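Local coordinates for protein ArCE4A (Arthrobacter sp. AW19M34-1, PDB 5LFZ) that probably removes acetyl groups from polysaccharide or chitin-like substrates as a metal-dependent CE4 deacetylase, at residues 33-38 with 67-72; 77-82 with 106-111; 99-104 with 134-139. All coordinates share one frame; numbering follows the deposited sequence.

Interaction 1 (33-38 with 67-72); sequences DGPGEY and KTLKRM. With NI (nickel (II) ion), chain B.
Pro35 and Leu69 meet where the Asp-Gly-Pro sequence of the NodB homology fold, the loop after strand 26-32, is backed by helix 66-74. The contact between the segments is apolar. Pro35 CG lies 3.8 Å from Leu69 CD1, and the two side chains cross at about a right angle, so one methyl meets one corner of the pyrrolidine ring. A second, looser approach sets Pro35 CB 4.5 Å from Thr68 CG2; the hydroxyl of Thr68 is taken up by Asn40. Val62, which touches both Pro35 and Leu69, extends this buried patch into the neighbouring short helix.

The backbone adds its own constraint. A cis peptide bond joins Gly34 to Pro35, bending the chain between the metal ligand and the helix contact.

Two residues before the proline, Asp33 binds the metal. It joins His82 and His86 on the nickel ion, and three waters bring the ligands to six. A chi1 of -68° sets the Asp33 carboxylate beside its backbone N, with CG anti to the carbonyl carbon. Binding is through a single oxygen: Asp33 OD1 lies 2.1 Å from nickel, whereas Asp33 OD2 accepts a hydrogen bond of 2.5 Å from water 1, itself a metal ligand.

Interaction 2 (77-82 with 106-111); sequences HQIGSH and EAIEQA. With NI (nickel (II) ion), chain B.
Ile108 of helix 94-112 packs against Ile79 of strand 78-81, an example of a helix covering one face of a parallel sheet. The helical segment opens with Glu106, whose carbonyl receives Gln110 N, and continues with Ala107, whose carbonyl O receives Ala111 N at 2.9 Å; both bonds belong to the regular helix, from which Ile108 points toward the strand. There the two isoleucines slide past one another in opposite directions. Ile79 CG2 faces two methyls of its partner, 4.0 Å from Ile108 CD1 and 4.1 Å from Ile108 CG2. The Ile108 branch that ends in CD1 lies anti to the carbonyl carbon (chi1 -66°) and is extended beyond it, which carries its terminal methyl out to the strand, 4.3 Å from Gly80 O. Val57 of the adjacent strand also touches both isoleucines.

Just beyond the strand, His82 begins the His-Ser/Thr-x-x-His metal-binding motif of the family, its NE2 2.1 Å from nickel and its ND1 paired with Arg120 O. The side-chain contact is apolar, with one backbone carbonyl beside a methyl, which implies that burial and dispersion rather than directed bonds act between these segments.

Interaction 3 (99-104 with 134-139); sequences HEVQWT and IPYPLV
Val101 is the single knob of this contact: both of its methyls project from helix 94-112 into a shallow hollow formed by Ile134, Pro135 and Tyr136. The backbones come nearest at Val101 and Ile134, whose CA atoms are 7.3 Å apart, close enough for a short branched side chain to bridge the gap.

The two branches do different work. In Val101, a chi1 of 170° places CG1 anti to the backbone N, on the side where Pro135 lies; the two side chains reach directly toward each other, with Val101 CG1 4.0 Å from Pro135 CD and 4.1 Å from Pro135 CG. The same methyl comes obliquely toward the Tyr136 ring, 4.3 Å from Tyr136 CE2. The other methyl, Val101 CG2, bears more loosely on the adjoining side of the hollow, 4.4 Å from Ile134 CG1.

The hollow owes part of its shape to a contact within its own segment. Pro135 CG lies 3.6 Å above the plane of the Tyr136 ring, over its centre; the proline packs on the face of the phenol ring in a CH-pi-like manner, and both border the valine. Beyond the ring, Tyr136 OH is hydrogen-bonded to Asp105, a residue of the same helix as Val101. A polar tether from tyrosine to helix thus accompanies the apolar fit.

Next to the knob, Glu100 turns to another task: its OE1 receives the backbone N-H groups of Phe84 and Asp85, within the loop between the metal ligands His82 and His86. On the far side, Leu138 and Val139 enter a short strand that pairs with 214-215. The arrangement is that of a peripheral helix seated on a connecting loop, one of the helix-to-loop joints that surround the parallel strands in the deformed (beta/alpha) barrel of the NodB homology fold.

How the interactions relate
Interactions 1 and 2 form one continuous region, their centres 10 Å apart. Helix 66-74 leads into strand 78-81, and a probable hydrogen bond from His77 N to Met72 O (2.8 Å) spans the turn between them, while Lys70 NZ probably donates to Ala111 O at 2.7 Å. One segment of each contact supplies a ligand to the same nickel ion, Asp33 and His82, and there Asp33 OD1 packs 2.8 Å from His82 CD2. Interaction 3 shares helix 94-112 with interaction 2, and Ser81 OG packs against Thr104 CG2 at 3.4 Å. It stands farther from the metal, the Ile134 side chain being about 14 Å from nickel, and does not touch interaction 1, whose centre is 19 Å from its own.

Interaction 1 (33-38 with 67-72)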
ATOM      1  N   ASP A  33      -6.085  -3.993   0.104  1.00 21.45           N
ATOM      2  CA  ASP A  33      -7.167  -4.994   0.163  1.00 23.42           C
ATOM      3  C   ASP A  33      -7.018  -6.125  -0.844  1.00 25.05           C
ATOM      4  O   ASP A  33      -7.869  -7.023  -0.901  1.00 28.18           O
ATOM      5  CB  ASP A  33      -8.552  -4.367  -0.049  1.00 26.60           C
ATOM      6  CG  ASP A  33      -9.000  -3.455   1.082  1.00 28.30           C
ATOM      7  OD1 ASP A  33      -8.234  -3.186   2.024  1.00 28.86           O
ATOM      8  OD2 ASP A  33     -10.148  -2.979   1.000  1.00 32.33           O
ATOM      9  N   GLY A  34      -5.971  -6.077  -1.658  1.00 21.50           N
ATOM     10  CA  GLY A  34      -5.677  -7.163  -2.571  1.00 22.90           C
ATOM     11  C   GLY A  34      -4.910  -8.269  -1.872  1.00 21.77           C
ATOM     12  O   GLY A  34      -4.786  -8.264  -0.647  1.00 26.80           O
ATOM     13  N   PRO A  35      -4.400  -9.236  -2.640  1.00 19.89           N
ATOM     14  CA  PRO A  35      -4.566  -9.371  -4.093  1.00 24.11           C
ATOM     15  C   PRO A  35      -5.962  -9.856  -4.489  1.00 24.37           C
ATOM     16  O   PRO A  35      -6.712 -10.396  -3.668  1.00 22.82           O
ATOM     17  CB  PRO A  35      -3.504 -10.402  -4.467  1.00 27.88           C
ATOM     18  CG  PRO A  35      -3.330 -11.215  -3.220  1.00 28.48           C
ATOM     19  CD  PRO A  35      -3.523 -10.278  -2.075  1.00 23.11           C
ATOM     20  N   GLY A  36      -6.304  -9.656  -5.754  1.00 27.14           N
ATOM     21  CA  GLY A  36      -7.573 -10.116  -6.279  1.00 28.31           C
ATOM     22  C   GLY A  36      -7.484 -10.272  -7.781  1.00 26.87           C
ATOM     23  O   GLY A  36      -6.389 -10.301  -8.346  1.00 23.92           O
ATOM     24  N   GLU A  37      -8.643 -10.350  -8.426  1.00 27.21           N
ATOM     25  CA  GLU A  37      -8.721 -10.665  -9.847  1.00 27.88           C
ATOM     26  C   GLU A  37      -8.177  -9.555 -10.743  1.00 26.29           C
ATOM     27  O   GLU A  37      -7.927  -9.781 -11.930  1.00 26.78           O
ATOM     28  CB  GLU A  37     -10.165 -10.969 -10.229  1.00 29.44           C
ATOM     29  CG  GLU A  37     -11.082  -9.769 -10.068  1.00 29.58           C
ATOM     30  CD  GLU A  37     -12.548 -10.140 -10.107  1.00 43.74           C
ATOM     31  OE1 GLU A  37     -13.090 -10.306 -11.219  1.00 39.39           O
ATOM     32  OE2 GLU A  37     -13.153 -10.270  -9.020  1.00 50.02           O
ATOM     33  N   TYR A  38      -7.978  -8.366 -10.182  1.00 24.97           N
ATOM     34  CA  TYR A  38      -7.489  -7.244 -10.976  1.00 26.32           C
ATOM     35  C   TYR A  38      -6.009  -6.952 -10.757  1.00 21.19           C
ATOM     36  O   TYR A  38      -5.427  -6.139 -11.478  1.00 23.90           O
ATOM     37  CB  TYR A  38      -8.301  -5.976 -10.681  1.00 24.83           C
ATOM     38  CG  TYR A  38      -9.794  -6.163 -10.802  1.00 28.00           C
ATOM     39  CD1 TYR A  38     -10.407  -6.217 -12.045  1.00 26.64           C
ATOM     40  CD2 TYR A  38     -10.589  -6.277  -9.671  1.00 29.85           C
ATOM     41  CE1 TYR A  38     -11.781  -6.385 -12.159  1.00 32.78           C
ATOM     42  CE2 TYR A  38     -11.962  -6.442  -9.772  1.00 29.81           C
ATOM     43  CZ  TYR A  38     -12.550  -6.501 -11.018  1.00 34.83           C
ATOM     44  OH  TYR A  38     -13.915  -6.669 -11.122  1.00 39.78           O
ATOM     45  N   LYS A  67       1.724 -16.658  -6.645  1.00 27.63           N
ATOM     46  CA  LYS A  67       2.505 -16.240  -7.800  1.00 25.38           C
ATOM     47  C   LYS A  67       2.416 -14.730  -8.016  1.00 26.47           C
ATOM     48  O   LYS A  67       3.379 -14.097  -8.455  1.00 27.55           O
ATOM     49  CB  LYS A  67       2.051 -17.000  -9.047  1.00 30.81           C
ATOM     50  CG  LYS A  67       2.063 -18.511  -8.849  1.00 40.77           C
ATOM     51  CD  LYS A  67       1.632 -19.266 -10.090  1.00 46.98           C
ATOM     52  CE  LYS A  67       1.374 -20.734  -9.777  1.00 53.77           C
ATOM     53  NZ  LYS A  67       2.455 -21.324  -8.939  1.00 57.27           N
ATOM     54  N   THR A  68       1.259 -14.155  -7.701  1.00 25.61           N
ATOM     55  CA  THR A  68       1.067 -12.721  -7.838  1.00 22.29           C
ATOM     56  C   THR A  68       1.914 -11.950  -6.821  1.00 23.82           C
ATOM     57  O   THR A  68       2.462 -10.896  -7.142  1.00 22.20           O
ATOM     58  CB  THR A  68      -0.430 -12.346  -7.700  1.00 22.90           C
ATOM     59  OG1 THR A  68      -1.175 -13.040  -8.705  1.00 25.23           O
ATOM     60  CG2 THR A  68      -0.634 -10.854  -7.882  1.00 22.89           C
ATOM     61  N   LEU A  69       2.068 -12.486  -5.611  1.00 23.78           N
ATOM     62  CA  LEU A  69       2.950 -11.838  -4.643  1.00 24.12           C
ATOM     63  C   LEU A  69       4.407 -11.964  -5.084  1.00 23.94           C
ATOM     64  O   LEU A  69       5.201 -11.036  -4.903  1.00 22.61           O
ATOM     65  CB  LEU A  69       2.761 -12.417  -3.240  1.00 23.69           C
ATOM     66  CG  LEU A  69       1.898 -11.484  -2.388  1.00 23.27           C
ATOM     67  CD1 LEU A  69       0.444 -11.524  -2.864  1.00 28.29           C
ATOM     68  CD2 LEU A  69       2.003 -11.811  -0.910  1.00 31.65           C
ATOM     69  N   LYS A  70       4.754 -13.095  -5.687  1.00 25.55           N
ATOM     70  CA  LYS A  70       6.099 -13.247  -6.221  1.00 23.46           C
ATOM     71  C   LYS A  70       6.344 -12.211  -7.316  1.00 24.07           C
ATOM     72  O   LYS A  70       7.456 -11.703  -7.442  1.00 27.04           O
ATOM     73  CB  LYS A  70       6.333 -14.661  -6.752  1.00 26.37           C
ATOM     74  CG  LYS A  70       6.468 -15.714  -5.663  1.00 35.19           C
ATOM     75  CD  LYS A  70       6.897 -17.048  -6.254  1.00 44.63           C
ATOM     76  CE  LYS A  70       6.760 -18.174  -5.247  1.00 48.92           C
ATOM     77  NZ  LYS A  70       5.331 -18.405  -4.889  1.00 47.38           N
ATOM     78  N   ARG A  71       5.310 -11.884  -8.094  1.00 23.98           N
ATOM     79  CA  ARG A  71       5.431 -10.827  -9.098  1.00 24.92           C
ATOM     80  C   ARG A  71       5.785  -9.496  -8.454  1.00 23.28           C
ATOM     81  O   ARG A  71       6.610  -8.749  -8.971  1.00 25.84           O
ATOM     82  CB  ARG A  71       4.137 -10.650  -9.900  1.00 27.32           C
ATOM     83  CG  ARG A  71       3.918 -11.609 -11.042  1.00 30.30           C
ATOM     84  CD  ARG A  71       2.831 -11.068 -11.968  1.00 26.50           C
ATOM     85  NE  ARG A  71       3.279  -9.899 -12.719  1.00 25.15           N
ATOM     86  CZ  ARG A  71       2.509  -9.204 -13.555  1.00 25.93           C
ATOM     87  NH1 ARG A  71       1.246  -9.560 -13.747  1.00 24.16           N
ATOM     88  NH2 ARG A  71       3.002  -8.153 -14.204  1.00 29.75           N
ATOM     89  N   MET A  72       5.148  -9.197  -7.330  1.00 23.28           N
ATOM     90  CA  MET A  72       5.387  -7.931  -6.649  1.00 24.46           C
ATOM     91  C   MET A  72       6.849  -7.782  -6.252  1.00 27.84           C
ATOM     92  O   MET A  72       7.453  -6.725  -6.451  1.00 28.09           O
ATOM     93  CB  MET A  72       4.492  -7.813  -5.418  1.00 22.21           C
ATOM     94  CG  MET A  72       3.013  -7.752  -5.757  1.00 20.26           C
ATOM     95  SD  MET A  72       1.967  -7.762  -4.296  1.00 22.88           S
ATOM     96  CE  MET A  72       0.360  -7.534  -5.059  1.00 20.97           C
TER
HETATM   97 NI    NI B 301      -8.563  -1.851   3.559  0.54 22.68          NI
HETATM   98  O   HOH W   1     -10.384  -1.220   2.746  1.00 31.16           O
HETATM   99  O   HOH W   2      -8.127  -0.052   2.977  1.00 36.74           O
HETATM  100  O   HOH W   3      -8.835  -0.343   5.062  1.00 36.63           O

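Interaction 2 (77-82 with 106-111)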
ATOM      1  N   HIS A  77       8.146  -3.972  -6.627  1.00 22.71           N
ATOM      2  CA  HIS A  77       7.140  -3.403  -5.741  1.00 22.34           C
ATOM      3  C   HIS A  77       7.433  -3.748  -4.287  1.00 24.73           C
ATOM      4  O   HIS A  77       8.348  -4.528  -3.989  1.00 26.75           O
ATOM      5  CB  HIS A  77       5.753  -3.895  -6.153  1.00 21.77           C
ATOM      6  CG  HIS A  77       5.457  -3.673  -7.602  1.00 22.32           C
ATOM      7  ND1 HIS A  77       5.176  -2.427  -8.121  1.00 26.69           N
ATOM      8  CD2 HIS A  77       5.455  -4.527  -8.655  1.00 25.43           C
ATOM      9  CE1 HIS A  77       4.987  -2.526  -9.425  1.00 25.74           C
ATOM     10  NE2 HIS A  77       5.149  -3.790  -9.774  1.00 25.54           N
ATOM     11  N   GLN A  78       6.663  -3.152  -3.387  1.00 21.46           N
ATOM     12  CA  GLN A  78       6.776  -3.442  -1.967  1.00 20.64           C
ATOM     13  C   GLN A  78       5.499  -4.068  -1.433  1.00 19.95           C
ATOM     14  O   GLN A  78       4.401  -3.621  -1.746  1.00 22.29           O
ATOM     15  CB  GLN A  78       7.105  -2.174  -1.181  1.00 20.92           C
ATOM     16  CG  GLN A  78       7.279  -2.435   0.302  1.00 27.97           C
ATOM     17  CD  GLN A  78       7.783  -1.232   1.058  1.00 29.62           C
ATOM     18  OE1 GLN A  78       7.837  -0.125   0.527  1.00 26.99           O
ATOM     19  NE2 GLN A  78       8.154  -1.443   2.314  1.00 28.32           N
ATOM     20  N   ILE A  79       5.646  -5.113  -0.626  1.00 21.09           N
ATOM     21  CA  ILE A  79       4.501  -5.734   0.018  1.00 19.64           C
ATOM     22  C   ILE A  79       4.398  -5.281   1.470  1.00 19.72           C
ATOM     23  O   ILE A  79       5.361  -5.406   2.242  1.00 23.30           O
ATOM     24  CB  ILE A  79       4.596  -7.268  -0.039  1.00 23.95           C
ATOM     25  CG1 ILE A  79       4.733  -7.726  -1.499  1.00 27.58           C
ATOM     26  CG2 ILE A  79       3.403  -7.907   0.668  1.00 21.47           C
ATOM     27  CD1 ILE A  79       5.079  -9.187  -1.665  1.00 26.96           C
ATOM     28  N   GLY A  80       3.236  -4.748   1.835  1.00 20.27           N
ATOM     29  CA  GLY A  80       2.946  -4.400   3.215  1.00 22.68           C
ATOM     30  C   GLY A  80       1.808  -5.255   3.746  1.00 22.40           C
ATOM     31  O   GLY A  80       1.092  -5.896   2.975  1.00 19.59           O
ATOM     32  N   SER A  81       1.638  -5.280   5.065  1.00 22.96           N
ATOM     33  CA  SER A  81       0.534  -6.009   5.676  1.00 22.76           C
ATOM     34  C   SER A  81      -0.696  -5.125   5.851  1.00 23.58           C
ATOM     35  O   SER A  81      -0.578  -3.967   6.250  1.00 24.10           O
ATOM     36  CB  SER A  81       0.956  -6.575   7.034  1.00 23.45           C
ATOM     37  OG  SER A  81      -0.164  -7.096   7.732  1.00 24.85           O
ATOM     38  N   HIS A  82      -1.873  -5.671   5.541  1.00 22.96           N
ATOM     39  CA  HIS A  82      -3.137  -4.991   5.810  1.00 21.48           C
ATOM     40  C   HIS A  82      -3.971  -5.797   6.811  1.00 24.56           C
ATOM     41  O   HIS A  82      -5.193  -5.659   6.854  1.00 24.81           O
ATOM     42  CB  HIS A  82      -3.915  -4.786   4.498  1.00 19.33           C
ATOM     43  CG  HIS A  82      -4.943  -3.694   4.543  1.00 23.89           C
ATOM     44  ND1 HIS A  82      -4.813  -2.559   5.317  1.00 27.07           N
ATOM     45  CD2 HIS A  82      -6.106  -3.551   3.866  1.00 24.99           C
ATOM     46  CE1 HIS A  82      -5.858  -1.774   5.126  1.00 23.38           C
ATOM     47  NE2 HIS A  82      -6.661  -2.353   4.248  1.00 22.21           N
ATOM     48  N   GLU A 106       2.769 -15.001   7.867  1.00 25.10           N
ATOM     49  CA  GLU A 106       2.996 -16.375   7.434  1.00 26.64           C
ATOM     50  C   GLU A 106       2.553 -16.536   5.988  1.00 26.83           C
ATOM     51  O   GLU A 106       3.229 -17.180   5.188  1.00 27.66           O
ATOM     52  CB  GLU A 106       2.252 -17.373   8.318  1.00 29.69           C
ATOM     53  CG  GLU A 106       2.428 -18.813   7.858  1.00 37.86           C
ATOM     54  CD  GLU A 106       1.293 -19.724   8.292  1.00 48.68           C
ATOM     55  OE1 GLU A 106       0.171 -19.231   8.534  1.00 56.54           O
ATOM     56  OE2 GLU A 106       1.529 -20.942   8.398  1.00 49.99           O
ATOM     57  N   ALA A 107       1.407 -15.946   5.662  1.00 24.06           N
ATOM     58  CA  ALA A 107       0.876 -16.037   4.311  1.00 23.90           C
ATOM     59  C   ALA A 107       1.830 -15.387   3.305  1.00 25.13           C
ATOM     60  O   ALA A 107       2.112 -15.953   2.244  1.00 23.78           O
ATOM     61  CB  ALA A 107      -0.503 -15.393   4.243  1.00 25.15           C
ATOM     62  N   ILE A 108       2.321 -14.198   3.639  1.00 24.38           N
ATOM     63  CA  ILE A 108       3.248 -13.484   2.764  1.00 25.41           C
ATOM     64  C   ILE A 108       4.569 -14.253   2.629  1.00 25.00           C
ATOM     65  O   ILE A 108       5.130 -14.370   1.533  1.00 25.67           O
ATOM     66  CB  ILE A 108       3.515 -12.049   3.282  1.00 23.11           C
ATOM     67  CG1 ILE A 108       2.243 -11.198   3.195  1.00 21.84           C
ATOM     68  CG2 ILE A 108       4.632 -11.381   2.481  1.00 25.96           C
ATOM     69  CD1 ILE A 108       2.353  -9.871   3.937  1.00 26.49           C
ATOM     70  N   GLU A 109       5.061 -14.812   3.731  1.00 25.93           N
ATOM     71  CA  GLU A 109       6.315 -15.546   3.662  1.00 29.19           C
ATOM     72  C   GLU A 109       6.138 -16.804   2.817  1.00 29.53           C
ATOM     73  O   GLU A 109       6.980 -17.108   1.978  1.00 31.09           O
ATOM     74  CB  GLU A 109       6.825 -15.888   5.065  1.00 27.49           C
ATOM     75  CG  GLU A 109       8.342 -16.065   5.138  1.00 35.79           C
ATOM     76  CD  GLU A 109       8.803 -17.360   4.507  1.00 41.35           C
ATOM     77  OE1 GLU A 109       8.005 -18.321   4.490  1.00 48.94           O
ATOM     78  OE2 GLU A 109       9.957 -17.423   4.029  1.00 49.35           O
ATOM     79  N   GLN A 110       5.038 -17.523   3.016  1.00 27.51           N
ATOM     80  CA  GLN A 110       4.797 -18.742   2.249  1.00 32.79           C
ATOM     81  C   GLN A 110       4.645 -18.431   0.759  1.00 32.49           C
ATOM     82  O   GLN A 110       5.109 -19.190  -0.097  1.00 34.12           O
ATOM     83  CB  GLN A 110       3.556 -19.475   2.763  1.00 33.23           C
ATOM     84  CG  GLN A 110       3.304 -20.819   2.091  1.00 42.53           C
ATOM     85  CD  GLN A 110       4.420 -21.821   2.334  1.00 53.66           C
ATOM     86  OE1 GLN A 110       5.053 -21.825   3.392  1.00 53.04           O
ATOM     87  NE2 GLN A 110       4.670 -22.677   1.348  1.00 59.92           N
ATOM     88  N   ALA A 111       4.017 -17.300   0.461  1.00 32.34           N
ATOM     89  CA  ALA A 111       3.740 -16.918  -0.918  1.00 26.21           C
ATOM     90  C   ALA A 111       4.972 -16.388  -1.649  1.00 32.38           C
ATOM     91  O   ALA A 111       5.234 -16.780  -2.785  1.00 33.20           O
ATOM     92  CB  ALA A 111       2.621 -15.873  -0.962  1.00 26.31           C
TER
HETATM   93 NI    NI B 301      -8.563  -1.851   3.559  0.54 22.68          NI
HETATM   94  O   HOH W   2      -8.127  -0.052   2.977  1.00 36.74           O
HETATM   95  O   HOH W   3      -8.835  -0.343   5.062  1.00 36.63           O
HETATM   96  O   HOH W   1     -10.384  -1.220   2.746  1.00 31.16           O

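Interaction 3 (99-104 with 134-139)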
ATOM      1  N   HIS A  99      -2.750 -12.435  16.152  1.00 32.85           N
ATOM      2  CA  HIS A  99      -3.217 -13.276  15.054  1.00 34.92           C
ATOM      3  C   HIS A  99      -3.215 -12.520  13.729  1.00 29.50           C
ATOM      4  O   HIS A  99      -2.700 -13.015  12.734  1.00 31.31           O
ATOM      5  CB  HIS A  99      -4.619 -13.814  15.339  1.00 39.39           C
ATOM      6  CG  HIS A  99      -4.681 -14.741  16.512  1.00 50.95           C
ATOM      7  ND1 HIS A  99      -3.600 -15.490  16.924  1.00 50.98           N
ATOM      8  CD2 HIS A  99      -5.693 -15.046  17.359  1.00 51.40           C
ATOM      9  CE1 HIS A  99      -3.941 -16.212  17.976  1.00 49.77           C
ATOM     10  NE2 HIS A  99      -5.207 -15.962  18.259  1.00 55.47           N
ATOM     11  N   GLU A 100      -3.789 -11.321  13.719  1.00 31.18           N
ATOM     12  CA  GLU A 100      -3.870 -10.528  12.496  1.00 29.43           C
ATOM     13  C   GLU A 100      -2.493 -10.262  11.894  1.00 28.05           C
ATOM     14  O   GLU A 100      -2.310 -10.346  10.681  1.00 29.20           O
ATOM     15  CB  GLU A 100      -4.577  -9.201  12.764  1.00 26.94           C
ATOM     16  CG  GLU A 100      -6.050  -9.331  13.127  1.00 30.25           C
ATOM     17  CD  GLU A 100      -6.877  -9.935  12.012  1.00 31.53           C
ATOM     18  OE1 GLU A 100      -6.489  -9.801  10.833  1.00 30.75           O
ATOM     19  OE2 GLU A 100      -7.927 -10.542  12.316  1.00 38.92           O
ATOM     20  N   VAL A 101      -1.528  -9.935  12.742  1.00 26.20           N
ATOM     21  CA  VAL A 101      -0.167  -9.700  12.275  1.00 25.28           C
ATOM     22  C   VAL A 101       0.498 -11.003  11.818  1.00 27.23           C
ATOM     23  O   VAL A 101       0.962 -11.120  10.679  1.00 23.42           O
ATOM     24  CB  VAL A 101       0.696  -9.049  13.377  1.00 29.30           C
ATOM     25  CG1 VAL A 101       2.165  -9.038  12.975  1.00 30.77           C
ATOM     26  CG2 VAL A 101       0.196  -7.635  13.677  1.00 29.61           C
ATOM     27  N   GLN A 102       0.534 -11.982  12.713  1.00 28.01           N
ATOM     28  CA  GLN A 102       1.287 -13.206  12.469  1.00 24.88           C
ATOM     29  C   GLN A 102       0.707 -14.080  11.366  1.00 24.73           C
ATOM     30  O   GLN A 102       1.458 -14.688  10.608  1.00 25.39           O
ATOM     31  CB  GLN A 102       1.399 -14.015  13.755  1.00 25.77           C
ATOM     32  CG  GLN A 102       2.215 -13.325  14.822  1.00 28.16           C
ATOM     33  CD  GLN A 102       2.301 -14.137  16.086  1.00 29.00           C
ATOM     34  OE1 GLN A 102       1.984 -15.327  16.093  1.00 34.04           O
ATOM     35  NE2 GLN A 102       2.729 -13.502  17.172  1.00 31.88           N
ATOM     36  N   TRP A 103      -0.619 -14.142  11.262  1.00 27.27           N
ATOM     37  CA  TRP A 103      -1.230 -14.936  10.196  1.00 28.44           C
ATOM     38  C   TRP A 103      -0.939 -14.328   8.831  1.00 25.20           C
ATOM     39  O   TRP A 103      -0.781 -15.047   7.849  1.00 24.76           O
ATOM     40  CB  TRP A 103      -2.742 -15.060  10.384  1.00 26.61           C
ATOM     41  CG  TRP A 103      -3.158 -15.835  11.586  1.00 32.81           C
ATOM     42  CD1 TRP A 103      -2.368 -16.612  12.379  1.00 31.88           C
ATOM     43  CD2 TRP A 103      -4.476 -15.907  12.138  1.00 36.42           C
ATOM     44  NE1 TRP A 103      -3.114 -17.166  13.393  1.00 35.88           N
ATOM     45  CE2 TRP A 103      -4.412 -16.748  13.267  1.00 40.70           C
ATOM     46  CE3 TRP A 103      -5.706 -15.342  11.786  1.00 43.86           C
ATOM     47  CZ2 TRP A 103      -5.530 -17.037  14.045  1.00 41.93           C
ATOM     48  CZ3 TRP A 103      -6.815 -15.631  12.562  1.00 44.45           C
ATOM     49  CH2 TRP A 103      -6.719 -16.471  13.676  1.00 42.98           C
ATOM     50  N   THR A 104      -0.861 -13.004   8.776  1.00 24.76           N
ATOM     51  CA  THR A 104      -0.610 -12.317   7.514  1.00 24.50           C
ATOM     52  C   THR A 104       0.840 -12.511   7.105  1.00 26.32           C
ATOM     53  O   THR A 104       1.136 -12.778   5.935  1.00 24.05           O
ATOM     54  CB  THR A 104      -0.937 -10.816   7.608  1.00 23.70           C
ATOM     55  OG1 THR A 104      -2.287 -10.660   8.052  1.00 25.45           O
ATOM     56  CG2 THR A 104      -0.768 -10.127   6.244  1.00 23.19           C
ATOM     57  N   ILE A 134       2.519  -3.840  17.235  1.00 37.49           N
ATOM     58  CA  ILE A 134       2.792  -4.046  15.818  1.00 32.14           C
ATOM     59  C   ILE A 134       4.271  -3.819  15.529  1.00 30.90           C
ATOM     60  O   ILE A 134       4.801  -2.737  15.780  1.00 33.02           O
ATOM     61  CB  ILE A 134       1.918  -3.124  14.957  1.00 30.57           C
ATOM     62  CG1 ILE A 134       0.447  -3.517  15.124  1.00 34.16           C
ATOM     63  CG2 ILE A 134       2.318  -3.200  13.491  1.00 31.58           C
ATOM     64  CD1 ILE A 134      -0.510  -2.431  14.770  1.00 45.30           C
ATOM     65  N   PRO A 135       4.943  -4.848  14.995  1.00 30.42           N
ATOM     66  CA  PRO A 135       6.402  -4.864  14.854  1.00 33.04           C
ATOM     67  C   PRO A 135       6.910  -4.074  13.648  1.00 34.25           C
ATOM     68  O   PRO A 135       8.089  -4.174  13.310  1.00 30.10           O
ATOM     69  CB  PRO A 135       6.708  -6.353  14.693  1.00 34.87           C
ATOM     70  CG  PRO A 135       5.517  -6.887  13.977  1.00 32.44           C
ATOM     71  CD  PRO A 135       4.328  -6.080  14.466  1.00 32.05           C
ATOM     72  N   TYR A 136       6.023  -3.304  13.022  1.00 28.58           N
ATOM     73  CA  TYR A 136       6.338  -2.539  11.816  1.00 30.64           C
ATOM     74  C   TYR A 136       5.851  -1.102  11.962  1.00 25.66           C
ATOM     75  O   TYR A 136       4.939  -0.836  12.740  1.00 28.15           O
ATOM     76  CB  TYR A 136       5.683  -3.175  10.574  1.00 25.68           C
ATOM     77  CG  TYR A 136       5.849  -4.675  10.473  1.00 25.09           C
ATOM     78  CD1 TYR A 136       7.111  -5.242  10.395  1.00 31.63           C
ATOM     79  CD2 TYR A 136       4.745  -5.524  10.451  1.00 28.64           C
ATOM     80  CE1 TYR A 136       7.278  -6.607  10.308  1.00 38.88           C
ATOM     81  CE2 TYR A 136       4.904  -6.903  10.360  1.00 32.71           C
ATOM     82  CZ  TYR A 136       6.177  -7.436  10.288  1.00 33.34           C
ATOM     83  OH  TYR A 136       6.385  -8.800  10.208  1.00 36.30           O
ATOM     84  N   PRO A 137       6.459  -0.166  11.217  1.00 26.89           N
ATOM     85  CA  PRO A 137       5.846   1.162  11.154  1.00 23.82           C
ATOM     86  C   PRO A 137       4.417   1.064  10.631  1.00 27.58           C
ATOM     87  O   PRO A 137       4.143   0.238   9.759  1.00 28.99           O
ATOM     88  CB  PRO A 137       6.737   1.921  10.165  1.00 26.80           C
ATOM     89  CG  PRO A 137       8.050   1.178  10.179  1.00 24.66           C
ATOM     90  CD  PRO A 137       7.680  -0.254  10.399  1.00 28.24           C
ATOM     91  N   LEU A 138       3.522   1.878  11.173  1.00 25.72           N
ATOM     92  CA  LEU A 138       2.166   1.957  10.656  1.00 26.09           C
ATOM     93  C   LEU A 138       2.112   3.018   9.562  1.00 25.03           C
ATOM     94  O   LEU A 138       2.442   4.181   9.792  1.00 25.42           O
ATOM     95  CB  LEU A 138       1.161   2.272  11.770  1.00 27.44           C
ATOM     96  CG  LEU A 138       0.843   1.151  12.765  1.00 30.66           C
ATOM     97  CD1 LEU A 138       1.961   0.958  13.784  1.00 38.39           C
ATOM     98  CD2 LEU A 138      -0.472   1.427  13.468  1.00 34.24           C
ATOM     99  N   VAL A 139       1.702   2.617   8.366  1.00 26.09           N
ATOM    100  CA  VAL A 139       1.688   3.542   7.246  1.00 23.20           C
ATOM    101  C   VAL A 139       0.260   3.892   6.848  1.00 25.80           C
ATOM    102  O   VAL A 139      -0.492   3.042   6.374  1.00 26.18           O
ATOM    103  CB  VAL A 139       2.443   2.965   6.036  1.00 23.81           C
ATOM    104  CG1 VAL A 139       2.417   3.946   4.870  1.00 25.53           C
ATOM    105  CG2 VAL A 139       3.879   2.603   6.437  1.00 24.95           C
TER